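CMP-sialic acid transporter 1 (Zea mays, PDB 6I1R) probably exchanges CMP-sialic acid, and perhaps related nucleotide sugars, across the Golgi membrane, and here holds CMP in an outward-facing conformation. Local coordinates at residues D33-P38 / G208-G213; V196-F201 / L249-M254. The protein carries 5 engineered substitutions. One frame throughout, in Å; residues are numbered along the deposited sequence.

Interaction 1: residues D33-P38 / G208-G213; sequences DYATIP and GWLIYG. With C5P (cytidine-5'-monophosphate), chain D.
Trp-209 and Leu-210 reach from helix 191-216 to Ala-35, next to the CMP pocket to which Pro-38 and Trp-209 belong, in the all-helical fold of nucleotide-sugar transporters of the drug/metabolite transporter clan. The two segments bury only 136 Å² against each other; the side chains meet through apolar atoms, with the carbonyl O of Ala-35 also beside Leu-210. Trp-209 contributes the ring. With CG swung anti to the backbone N (chi1 -168°), the indole is placed so that its CZ3 meets CB of Ala-35 at 4.1 Å, near the ring plane. One indole face receives the nucleotide: N3 of CMP sits 3.6 Å above the plane, displaced from the ring centre. The base is steeply inclined, the two planes making about 60°, so this is not a parallel stack. CZ3 of Trp-209 lies 3.5 Å from the amino N4 of CMP, while CG of Trp-209 is 3.8 Å from O2 of CMP. Pro-38 touches the same base with CB, 3.7 Å from C5 of CMP. Replacing Trp-209 by an alanine is likely to strip the N3, N4 and O2 side of the cytosine of its aromatic cover and open a gap beside the methyl of Ala-35. One residue on, Leu-210 directs CD2 to 4.1 Å from the carbonyl O of Ala-35; Trp-224 of helix 224-227 also packs on this leucine. Across from it, Thr-36, which also hydrogen-bonds Tyr-232, fastens the turn: OG1 of Thr-36 donates to Asp-33 O at 2.9 Å, standing 37° out of the carbonyl plane.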
loop_
_atom_site.group_PDB
_atom_site.type_symbol
_atom_site.label_atom_id
_atom_site.label_comp_id
_atom_site.label_asym_id
_atom_site.label_seq_id
_atom_site.Cartn_x
_atom_site.Cartn_y
_atom_site.Cartn_z
ATOM N N ASP B 33 -6.756 5.166 3.997
ATOM C CA ASP B 33 -7.413 4.232 3.090
ATOM C C ASP B 33 -7.728 4.950 1.771
ATOM O O ASP B 33 -8.451 5.949 1.759
ATOM C CB ASP B 33 -8.688 3.666 3.727
ATOM C CG ASP B 33 -8.888 2.167 3.554
ATOM O OD1 ASP B 33 -8.240 1.579 2.664
ATOM O OD2 ASP B 33 -9.701 1.598 4.309
ATOM N N TYR B 34 -7.197 4.424 0.667
ATOM C CA TYR B 34 -7.552 4.893 -0.673
ATOM C C TYR B 34 -8.829 4.178 -1.143
ATOM O O TYR B 34 -9.197 4.260 -2.314
ATOM C CB TYR B 34 -6.373 4.686 -1.632
ATOM C CG TYR B 34 -6.359 5.538 -2.880
ATOM C CD1 TYR B 34 -7.332 6.495 -3.133
ATOM C CD2 TYR B 34 -5.333 5.410 -3.804
ATOM C CE1 TYR B 34 -7.304 7.276 -4.278
ATOM C CE2 TYR B 34 -5.287 6.185 -4.952
ATOM C CZ TYR B 34 -6.276 7.123 -5.191
ATOM O OH TYR B 34 -6.242 7.892 -6.318
ATOM N N ALA B 35 -9.492 3.464 -0.236
ATOM C CA ALA B 35 -10.808 2.888 -0.496
ATOM C C ALA B 35 -11.895 3.943 -0.249
ATOM O O ALA B 35 -12.934 3.929 -0.907
ATOM C CB ALA B 35 -11.018 1.674 0.375
ATOM N N THR B 36 -11.638 4.853 0.690
ATOM C CA THR B 36 -12.638 5.815 1.163
ATOM C C THR B 36 -12.579 7.127 0.369
ATOM O O THR B 36 -13.535 7.902 0.411
ATOM C CB THR B 36 -12.450 6.107 2.658
ATOM O OG1 THR B 36 -11.057 6.316 2.897
ATOM C CG2 THR B 36 -12.955 4.992 3.548
ATOM N N ILE B 37 -11.477 7.394 -0.333
ATOM C CA ILE B 37 -11.300 8.689 -1.013
ATOM C C ILE B 37 -12.348 8.853 -2.123
ATOM O O ILE B 37 -12.963 9.913 -2.216
ATOM C CB ILE B 37 -9.857 8.863 -1.533
ATOM C CG1 ILE B 37 -8.935 9.342 -0.410
ATOM C CG2 ILE B 37 -9.808 9.793 -2.741
ATOM C CD1 ILE B 37 -7.492 9.482 -0.810
ATOM N N PRO B 38 -12.553 7.821 -2.967
ATOM C CA PRO B 38 -13.548 7.927 -4.046
ATOM C C PRO B 38 -14.954 8.262 -3.526
ATOM O O PRO B 38 -15.719 8.929 -4.221
ATOM C CB PRO B 38 -13.557 6.551 -4.727
ATOM C CG PRO B 38 -12.192 6.006 -4.430
ATOM C CD PRO B 38 -11.905 6.505 -3.032
ATOM N N GLY B 208 -22.390 1.371 -0.959
ATOM C CA GLY B 208 -22.753 -0.045 -0.996
ATOM C C GLY B 208 -21.535 -0.950 -1.107
ATOM O O GLY B 208 -21.539 -2.068 -0.589
ATOM N N TRP B 209 -20.495 -0.467 -1.784
ATOM C CA TRP B 209 -19.233 -1.200 -1.900
ATOM C C TRP B 209 -18.609 -1.367 -0.509
ATOM O O TRP B 209 -18.275 -2.479 -0.098
ATOM C CB TRP B 209 -18.281 -0.483 -2.869
ATOM C CG TRP B 209 -17.088 -1.295 -3.272
ATOM C CD1 TRP B 209 -17.091 -2.473 -3.961
ATOM C CD2 TRP B 209 -15.706 -0.981 -3.023
ATOM N NE1 TRP B 209 -15.810 -2.918 -4.150
ATOM C CE2 TRP B 209 -14.939 -2.024 -3.586
ATOM C CE3 TRP B 209 -15.043 0.070 -2.378
ATOM C CZ2 TRP B 209 -13.546 -2.041 -3.522
ATOM C CZ3 TRP B 209 -13.667 0.051 -2.314
ATOM C CH2 TRP B 209 -12.931 -0.991 -2.879
ATOM N N LEU B 210 -18.490 -0.254 0.213
ATOM C CA LEU B 210 -17.898 -0.241 1.555
ATOM C C LEU B 210 -18.753 -1.075 2.520
ATOM O O LEU B 210 -18.216 -1.710 3.429
ATOM C CB LEU B 210 -17.777 1.207 2.041
ATOM C CG LEU B 210 -16.775 2.079 1.284
ATOM C CD1 LEU B 210 -16.983 3.550 1.607
ATOM C CD2 LEU B 210 -15.345 1.663 1.594
ATOM N N ILE B 211 -20.072 -1.066 2.331
ATOM C CA ILE B 211 -20.969 -1.902 3.136
ATOM C C ILE B 211 -20.732 -3.375 2.775
ATOM O O ILE B 211 -20.756 -4.236 3.656
ATOM C CB ILE B 211 -22.446 -1.487 2.954
ATOM C CG1 ILE B 211 -22.714 -0.094 3.534
ATOM C CG2 ILE B 211 -23.382 -2.528 3.552
ATOM C CD1 ILE B 211 -24.005 0.536 3.062
ATOM N N TYR B 212 -20.507 -3.665 1.494
ATOM C CA TYR B 212 -20.213 -5.036 1.075
ATOM C C TYR B 212 -18.908 -5.499 1.733
ATOM O O TYR B 212 -18.854 -6.579 2.317
ATOM C CB TYR B 212 -20.132 -5.153 -0.450
ATOM C CG TYR B 212 -20.164 -6.571 -0.958
ATOM C CD1 TYR B 212 -21.361 -7.258 -1.079
ATOM C CD2 TYR B 212 -18.998 -7.238 -1.302
ATOM C CE1 TYR B 212 -21.402 -8.566 -1.537
ATOM C CE2 TYR B 212 -19.021 -8.545 -1.761
ATOM C CZ TYR B 212 -20.228 -9.213 -1.879
ATOM O OH TYR B 212 -20.259 -10.500 -2.332
ATOM N N GLY B 213 -17.874 -4.664 1.651
ATOM C CA GLY B 213 -16.571 -4.960 2.255
ATOM C C GLY B 213 -16.681 -5.300 3.734
ATOM O O GLY B 213 -15.995 -6.202 4.218
HETATM O O3P C5P D . -16.385 8.759 -9.901
HETATM P P C5P D . -16.141 7.274 -10.016
HETATM O O1P C5P D . -15.874 6.794 -11.422
HETATM O O2P C5P D . -15.198 6.715 -8.978
HETATM O "O5'" C5P D . -17.564 6.617 -9.645
HETATM C "C5'" C5P D . -17.704 5.798 -8.485
HETATM C "C4'" C5P D . -18.147 4.402 -8.902
HETATM O "O4'" C5P D . -17.000 3.572 -9.103
HETATM C "C3'" C5P D . -19.012 3.754 -7.830
HETATM O "O3'" C5P D . -20.331 3.527 -8.344
HETATM C "C2'" C5P D . -18.302 2.465 -7.435
HETATM O "O2'" C5P D . -19.102 1.298 -7.667
HETATM C "C1'" C5P D . -17.041 2.400 -8.284
HETATM N N1 C5P D . -15.863 2.354 -7.415
HETATM C C2 C5P D . -15.596 1.199 -6.652
HETATM N N3 C5P D . -14.511 1.150 -5.849
HETATM C C4 C5P D . -13.673 2.207 -5.770
HETATM C C5 C5P D . -13.925 3.351 -6.517
HETATM C C6 C5P D . -15.040 3.405 -7.344
HETATM O O2 C5P D . -16.366 0.217 -6.719
HETATM N N4 C5P D . -12.587 2.150 -4.962
#

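Interaction 2: residues V196-F201 / L249-M254; sequences VQLYTF and LVSWLM
Leu-198 and Tyr-199 bring helix 191-216 up to Ser-251 of helix 234-256, in a narrow contact that buries 77 Å². The helices stay well apart here: the nearest CA atoms, those of Leu-198 and Ser-251, are 9.6 Å from each other, and the longer side chains of Leu-198 and Tyr-199 span the distance. Leu-198 makes the lighter touch, its CD2 methyl 4.4 Å from OG of Ser-251. Tyr-199 does most of the bridging. With CG beside the backbone N (chi1 -61°), its ring runs across to the other helix, and the phenol OH ends 3.4 Å from CB of Ser-251. The same OH is 3.8 Å from OG of Ser-251, too far for a hydrogen bond. Each hydroxyl has another partner: OG of Ser-251 bonds to OD1 of Asn-195, which lies just before Val-196 and so forms a second tie between these helices, while OH of Tyr-199 makes a weak hydrogen bond to the carbonyl O of Gly-247. The tyrosine side chain also packs on Glu-42, Lys-45 and Leu-46 of helix 37-59. Glu-42 and Lys-45 line the ligand pocket, and the side chain of Tyr-199 is about 6 Å from bound CMP, which makes it a second-shell residue of the transporter's nucleotide site.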
loop_
_atom_site.group_PDB
_atom_site.type_symbol
_atom_site.label_atom_id
_atom_site.label_comp_id
_atom_site.label_asym_id
_atom_site.label_seq_id
_atom_site.Cartn_x
_atom_site.Cartn_y
_atom_site.Cartn_z
ATOM N N VAL B 196 -25.935 16.044 -10.450
ATOM C CA VAL B 196 -26.588 15.692 -9.177
ATOM C C VAL B 196 -27.120 14.254 -9.256
ATOM O O VAL B 196 -26.973 13.500 -8.297
ATOM C CB VAL B 196 -27.696 16.696 -8.799
ATOM C CG1 VAL B 196 -28.686 16.115 -7.798
ATOM C CG2 VAL B 196 -27.114 17.998 -8.267
ATOM N N GLN B 197 -27.720 13.876 -10.383
ATOM C CA GLN B 197 -28.259 12.520 -10.547
ATOM C C GLN B 197 -27.105 11.519 -10.671
ATOM O O GLN B 197 -27.102 10.468 -10.022
ATOM C CB GLN B 197 -29.132 12.413 -11.799
ATOM C CG GLN B 197 -30.318 13.362 -11.830
ATOM C CD GLN B 197 -30.799 13.552 -13.246
ATOM O OE1 GLN B 197 -31.544 12.734 -13.783
ATOM N NE2 GLN B 197 -30.349 14.627 -13.873
ATOM N N LEU B 198 -26.142 11.860 -11.523
ATOM C CA LEU B 198 -24.985 11.007 -11.793
ATOM C C LEU B 198 -24.259 10.683 -10.482
ATOM O O LEU B 198 -24.029 9.515 -10.170
ATOM C CB LEU B 198 -24.060 11.734 -12.775
ATOM C CG LEU B 198 -22.802 10.976 -13.198
ATOM C CD1 LEU B 198 -23.157 9.693 -13.937
ATOM C CD2 LEU B 198 -21.908 11.855 -14.060
ATOM N N TYR B 199 -23.924 11.723 -9.722
ATOM C CA TYR B 199 -23.072 11.590 -8.537
ATOM C C TYR B 199 -23.875 11.097 -7.325
ATOM O O TYR B 199 -23.277 10.695 -6.328
ATOM C CB TYR B 199 -22.374 12.918 -8.228
ATOM C CG TYR B 199 -21.464 13.422 -9.321
ATOM C CD1 TYR B 199 -20.652 12.555 -10.037
ATOM C CD2 TYR B 199 -21.398 14.772 -9.633
ATOM C CE1 TYR B 199 -19.812 13.011 -11.040
ATOM C CE2 TYR B 199 -20.561 15.245 -10.631
ATOM C CZ TYR B 199 -19.763 14.361 -11.336
ATOM O OH TYR B 199 -18.933 14.813 -12.319
ATOM N N THR B 200 -25.205 11.130 -7.391
ATOM C CA THR B 200 -26.024 10.522 -6.339
ATOM C C THR B 200 -25.842 9.000 -6.393
ATOM O O THR B 200 -25.520 8.369 -5.385
ATOM C CB THR B 200 -27.495 10.948 -6.456
ATOM O OG1 THR B 200 -27.578 12.305 -6.024
ATOM C CG2 THR B 200 -28.438 10.101 -5.630
ATOM N N PHE B 201 -26.025 8.428 -7.579
ATOM C CA PHE B 201 -25.892 6.985 -7.768
ATOM C C PHE B 201 -24.453 6.546 -7.465
ATOM O O PHE B 201 -24.238 5.467 -6.911
ATOM C CB PHE B 201 -26.329 6.588 -9.180
ATOM C CG PHE B 201 -27.821 6.624 -9.399
ATOM C CD1 PHE B 201 -28.661 5.790 -8.677
ATOM C CD2 PHE B 201 -28.386 7.489 -10.324
ATOM C CE1 PHE B 201 -30.034 5.822 -8.873
ATOM C CE2 PHE B 201 -29.759 7.517 -10.520
ATOM C CZ PHE B 201 -30.581 6.683 -9.796
ATOM N N LEU B 249 -14.730 18.648 -14.108
ATOM C CA LEU B 249 -14.248 19.059 -15.425
ATOM C C LEU B 249 -14.555 17.956 -16.444
ATOM O O LEU B 249 -14.944 18.248 -17.574
ATOM C CB LEU B 249 -12.745 19.349 -15.359
ATOM C CG LEU B 249 -12.320 20.460 -14.399
ATOM C CD1 LEU B 249 -10.805 20.558 -14.328
ATOM C CD2 LEU B 249 -12.920 21.799 -14.800
ATOM N N VAL B 250 -14.394 16.700 -16.035
ATOM C CA VAL B 250 -14.701 15.572 -16.915
ATOM C C VAL B 250 -16.174 15.671 -17.334
ATOM O O VAL B 250 -16.492 15.495 -18.510
ATOM C CB VAL B 250 -14.381 14.217 -16.252
ATOM C CG1 VAL B 250 -14.959 13.045 -17.037
ATOM C CG2 VAL B 250 -12.886 14.030 -16.051
ATOM N N SER B 251 -17.054 15.981 -16.382
ATOM C CA SER B 251 -18.485 16.098 -16.666
ATOM C C SER B 251 -18.724 17.254 -17.644
ATOM O O SER B 251 -19.447 17.100 -18.629
ATOM C CB SER B 251 -19.290 16.268 -15.400
ATOM O OG SER B 251 -20.606 15.756 -15.564
ATOM N N TRP B 252 -18.097 18.399 -17.381
ATOM C CA TRP B 252 -18.189 19.543 -18.289
ATOM C C TRP B 252 -17.884 19.085 -19.721
ATOM O O TRP B 252 -18.637 19.389 -20.651
ATOM C CB TRP B 252 -17.255 20.679 -17.845
ATOM C CG TRP B 252 -17.540 21.985 -18.522
ATOM C CD1 TRP B 252 -18.277 23.024 -18.031
ATOM C CD2 TRP B 252 -17.108 22.387 -19.835
ATOM N NE1 TRP B 252 -18.328 24.043 -18.943
ATOM C CE2 TRP B 252 -17.625 23.681 -20.060
ATOM C CE3 TRP B 252 -16.343 21.780 -20.838
ATOM C CZ2 TRP B 252 -17.393 24.376 -21.246
ATOM C CZ3 TRP B 252 -16.115 22.468 -22.009
ATOM C CH2 TRP B 252 -16.633 23.748 -22.208
ATOM N N LEU B 253 -16.795 18.332 -19.878
ATOM C CA LEU B 253 -16.332 17.869 -21.197
ATOM C C LEU B 253 -17.286 16.805 -21.757
ATOM O O LEU B 253 -17.456 16.713 -22.973
ATOM C CB LEU B 253 -14.911 17.307 -21.077
ATOM C CG LEU B 253 -13.799 18.330 -20.847
ATOM C CD1 LEU B 253 -12.466 17.631 -20.622
ATOM C CD2 LEU B 253 -13.691 19.303 -22.012
ATOM N N MET B 254 -17.888 15.998 -20.883
ATOM C CA MET B 254 -18.904 15.032 -21.315
ATOM C C MET B 254 -20.093 15.784 -21.929
ATOM O O MET B 254 -20.737 15.273 -22.843
ATOM C CB MET B 254 -19.404 14.164 -20.154
ATOM C CG MET B 254 -18.349 13.254 -19.545
ATOM S SD MET B 254 -17.709 12.015 -20.696
ATOM C CE MET B 254 -16.297 12.890 -21.372
#

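How the interactions relate
Interactions 1 and 2 share helix 191-216, which supplies 208-213 to the first and 196-201 to the second. Their centres are 20 Å apart, and their nearest atoms come within about 7 Å without touching. Along the chain the segments run 33-38, 196-201, 208-213, 249-254, so the two pairings cross: interaction 1 joins an early and a late part of the chain, interaction 2 two later helices. Helix 37-59 is common ground as well: the turn leading into it supplies Ala-35 to interaction 1, its Pro-38 meets the base of CMP, and its later residues pack on interaction 2. One helix, 191-216, thus borders the nucleotide site at two separate levels.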